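Local atomic coordinates of branched-chain phosphotransacylase (Enterococcus faecalis, PDB entry 1YCO), a protein that probably transfers acyl groups between phosphate and coenzyme A, with a likely preference for branched-chain acyl groups. Residues G76-Q79 against T80-L84; R204-G207 against P208-D212. One frame throughout, in Å; residues are numbered along the deposited sequence.

The two contacts sit on opposite sides of the chain's centre. Their centres are about 41 Å apart, their nearest atoms about 29 Å, and they do not touch. Contact 1 comes first along the chain and is complete before contact 2 begins. It leads out of strand 72-75, in the parallel sheet, and starts helix 80-87. Contact 2 is a surface loop between helix 197-202 and strand 215-217, packed on the mixed sheet. Both belong to the phosphate acetyl/butyryl transferase region of the chain, yet no strand or helix is common to them. They are therefore separate local features, and no other protein chain of the assembly touches either.

Contact 1. Residues G76-Q79 against T80-L84; sequences GIIQ and THTLL
Gln79 grips the first turn of helix 80-87 twice, once by its backbone and once by its side chain. Its carbonyl O takes the N-H of Leu83 at 3.2 Å. That bond is nearly straight (166° at the hydrogen), and the donor lies in the carbonyl plane. The side-chain amide folds back over the same turn. Its NE2 donates to Thr82 OG1 at 3.0 Å, with a bent angle of 137°, and the hydroxyl lies somewhat out of the amide plane. The Gln79 chain is bent at chi2 (77°), which turns the amide back alongside Thr82. The two side chains run side by side and point the same way, and Gln79 CB also comes within 3.3 Å of Thr82 OG1.

Gln79 is the N-cap residue. The loop 76-79 joins strand 72-75 to the helix, a beta-to-alpha connection after an inner strand of the parallel sheet. Lys75 NZ hydrogen-bonds to Ile78 O and so ties the end of the strand to this loop.

Packing is lighter. The Ile78 chain is extended, with CG1 anti to the backbone N, and this carries CD1 to within 4.0 Å of Thr82 CG2. The two side chains cross at about a right angle. Helix 54-66 lies against Ile78 and Leu83: Ile78 touches Glu54 and Ala58, and Leu83 touches Val62.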
# COMPACT_ATOMS: atom_id res chain seq x y z
N GLY A 76 -1.37 0.95 26.81
CA GLY A 76 -2.10 2.20 26.94
C GLY A 76 -1.15 3.33 26.57
O GLY A 76 -0.57 3.30 25.48
N ILE A 77 -0.97 4.30 27.45
CA ILE A 77 -0.06 5.42 27.17
C ILE A 77 1.31 5.15 27.80
O ILE A 77 1.51 5.32 29.00
CB ILE A 77 -0.63 6.75 27.71
CG1 ILE A 77 -1.93 7.08 26.97
CG2 ILE A 77 0.38 7.88 27.51
CD1 ILE A 77 -2.57 8.38 27.41
N ILE A 78 2.25 4.70 26.97
CA ILE A 78 3.60 4.39 27.41
C ILE A 78 4.46 4.11 26.18
O ILE A 78 3.97 3.58 25.19
CB ILE A 78 3.60 3.13 28.34
CG1 ILE A 78 5.04 2.74 28.69
CG2 ILE A 78 2.91 1.97 27.63
CD1 ILE A 78 5.13 1.59 29.68
N GLN A 79 5.74 4.47 26.25
CA GLN A 79 6.64 4.24 25.12
C GLN A 79 6.65 2.77 24.71
O GLN A 79 6.79 1.87 25.55
CB GLN A 79 8.06 4.69 25.47
CG GLN A 79 8.16 6.11 25.98
CD GLN A 79 7.71 6.25 27.43
OE1 GLN A 79 7.38 7.34 27.90
NE2 GLN A 79 7.71 5.12 28.15
N THR A 80 6.49 2.54 23.42
CA THR A 80 6.47 1.20 22.86
C THR A 80 7.79 0.47 23.15
O THR A 80 7.81 -0.71 23.51
CB THR A 80 6.23 1.26 21.34
OG1 THR A 80 5.08 2.07 21.08
CG2 THR A 80 6.00 -0.14 20.76
N HIS A 81 8.89 1.19 23.00
CA HIS A 81 10.21 0.62 23.26
C HIS A 81 10.30 0.14 24.71
O HIS A 81 10.83 -0.94 24.99
CB HIS A 81 11.28 1.68 22.97
CG HIS A 81 12.68 1.18 23.16
ND1 HIS A 81 13.74 2.03 23.39
CD2 HIS A 81 13.19 -0.07 23.17
CE1 HIS A 81 14.85 1.32 23.52
NE2 HIS A 81 14.54 0.04 23.39
N THR A 82 9.77 0.94 25.64
CA THR A 82 9.78 0.62 27.07
C THR A 82 9.07 -0.70 27.37
O THR A 82 9.63 -1.56 28.04
CB THR A 82 9.09 1.71 27.91
OG1 THR A 82 9.74 2.97 27.72
CG2 THR A 82 9.13 1.35 29.39
N LEU A 83 7.85 -0.84 26.87
CA LEU A 83 7.05 -2.05 27.09
C LEU A 83 7.61 -3.23 26.32
O LEU A 83 7.69 -4.34 26.85
CB LEU A 83 5.60 -1.82 26.65
CG LEU A 83 4.65 -3.03 26.65
CD1 LEU A 83 4.37 -3.48 28.08
CD2 LEU A 83 3.35 -2.66 25.96
N LEU A 84 8.00 -2.98 25.08
CA LEU A 84 8.53 -4.04 24.22
C LEU A 84 9.79 -4.64 24.83
O LEU A 84 9.89 -5.86 24.99
CB LEU A 84 8.84 -3.48 22.84
CG LEU A 84 8.89 -4.51 21.71
CD1 LEU A 84 7.53 -5.18 21.56
CD2 LEU A 84 9.28 -3.82 20.40

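Contact 2. Residues R204-G207 against P208-D212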
# COMPACT_ATOMS: atom_id res chain seq x y z
N ARG A 204 -8.32 -13.75 -16.64
CA ARG A 204 -8.33 -15.19 -16.92
C ARG A 204 -7.14 -15.89 -16.28
O ARG A 204 -6.57 -16.81 -16.86
CB ARG A 204 -8.31 -15.43 -18.43
CG ARG A 204 -9.49 -14.87 -19.17
CD ARG A 204 -9.30 -15.04 -20.65
NE ARG A 204 -10.46 -14.61 -21.42
CZ ARG A 204 -10.50 -14.58 -22.75
NH1 ARG A 204 -9.44 -14.95 -23.45
NH2 ARG A 204 -11.60 -14.17 -23.36
N TYR A 205 -6.76 -15.44 -15.09
CA TYR A 205 -5.63 -16.02 -14.37
C TYR A 205 -6.05 -17.37 -13.79
O TYR A 205 -7.23 -17.62 -13.53
CB TYR A 205 -5.20 -15.07 -13.23
CG TYR A 205 -4.16 -15.66 -12.31
CD1 TYR A 205 -2.81 -15.64 -12.64
CD2 TYR A 205 -4.54 -16.31 -11.14
CE1 TYR A 205 -1.85 -16.25 -11.83
CE2 TYR A 205 -3.59 -16.93 -10.32
CZ TYR A 205 -2.25 -16.90 -10.67
OH TYR A 205 -1.32 -17.56 -9.90
N SER A 206 -5.07 -18.25 -13.60
CA SER A 206 -5.30 -19.57 -13.04
C SER A 206 -4.12 -19.88 -12.11
O SER A 206 -2.97 -19.74 -12.51
CB SER A 206 -5.40 -20.61 -14.15
OG SER A 206 -5.83 -21.88 -13.65
N GLY A 207 -4.41 -20.30 -10.88
CA GLY A 207 -3.35 -20.61 -9.94
C GLY A 207 -3.93 -21.19 -8.66
O GLY A 207 -5.15 -21.33 -8.58
N PRO A 208 -3.10 -21.55 -7.66
CA PRO A 208 -3.57 -22.12 -6.39
C PRO A 208 -4.46 -21.15 -5.63
O PRO A 208 -5.32 -21.56 -4.84
CB PRO A 208 -2.27 -22.40 -5.63
CG PRO A 208 -1.29 -22.63 -6.72
CD PRO A 208 -1.64 -21.55 -7.72
N ILE A 209 -4.25 -19.86 -5.85
CA ILE A 209 -5.07 -18.86 -5.18
C ILE A 209 -5.64 -17.90 -6.20
O ILE A 209 -4.91 -17.34 -7.01
CB ILE A 209 -4.26 -18.07 -4.14
CG1 ILE A 209 -3.65 -19.05 -3.12
CG2 ILE A 209 -5.16 -17.03 -3.48
CD1 ILE A 209 -2.61 -18.44 -2.20
N MET A 210 -6.95 -17.73 -6.17
CA MET A 210 -7.59 -16.85 -7.13
C MET A 210 -8.59 -15.90 -6.50
O MET A 210 -9.78 -16.21 -6.38
CB MET A 210 -8.22 -17.69 -8.23
CG MET A 210 -7.17 -18.54 -8.96
SD MET A 210 -7.77 -19.56 -10.33
CE MET A 210 -8.57 -20.87 -9.43
N GLY A 211 -8.09 -14.74 -6.08
CA GLY A 211 -8.91 -13.72 -5.47
C GLY A 211 -9.62 -14.12 -4.21
O GLY A 211 -10.48 -13.38 -3.74
N ASP A 212 -9.27 -15.29 -3.65
CA ASP A 212 -9.90 -15.78 -2.43
C ASP A 212 -8.90 -16.12 -1.32
O ASP A 212 -9.12 -17.06 -0.57
CB ASP A 212 -10.77 -17.01 -2.74
CG ASP A 212 -9.94 -18.24 -3.15
OD1 ASP A 212 -8.77 -18.08 -3.56
OD2 ASP A 212 -10.48 -19.38 -3.09
O HOH W 1 -2.53 -18.03 -7.32
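Met210 folds back over the backbone of Ser206 and Gly207, and its sulfur makes the one direct hydrogen bond between 204-207 and 208-212. Gly207 N donates to Met210 SD at 3.5 Å, a weak bond with an angle of 153°. Ser206 CA lies 3.7 Å from the same Met210 SD. The Met210 chain bends at chi3 (-76°), which brings CE within 3.6 Å of Gly207 O.

A water adds a second polar link. It lies 2.9 Å from Tyr205 OH and donates to Ile209 O, so one water joins the Tyr205 hydroxyl to the Ile209 carbonyl. Within 208-212, Met210 N donates to Asp212 OD1 at 3.2 Å, approaching from above the carboxylate plane.

The apolar contact is at the edge of the Tyr205 ring. Met210 CG lies near the ring plane, 4.1 Å from Tyr205 CD2. The polar Ile209 O also sits at the ring edge, near its plane, beside CE2.

The loop follows helix 197-202, which Arg204 closes with a Schellman motif, and leads to strand 215-217. Tyr205 and Ile209 both pack on Leu189 of strand 184-189, and Asp212 OD2 forms a salt bridge with Lys150 at the start of strand 150-154.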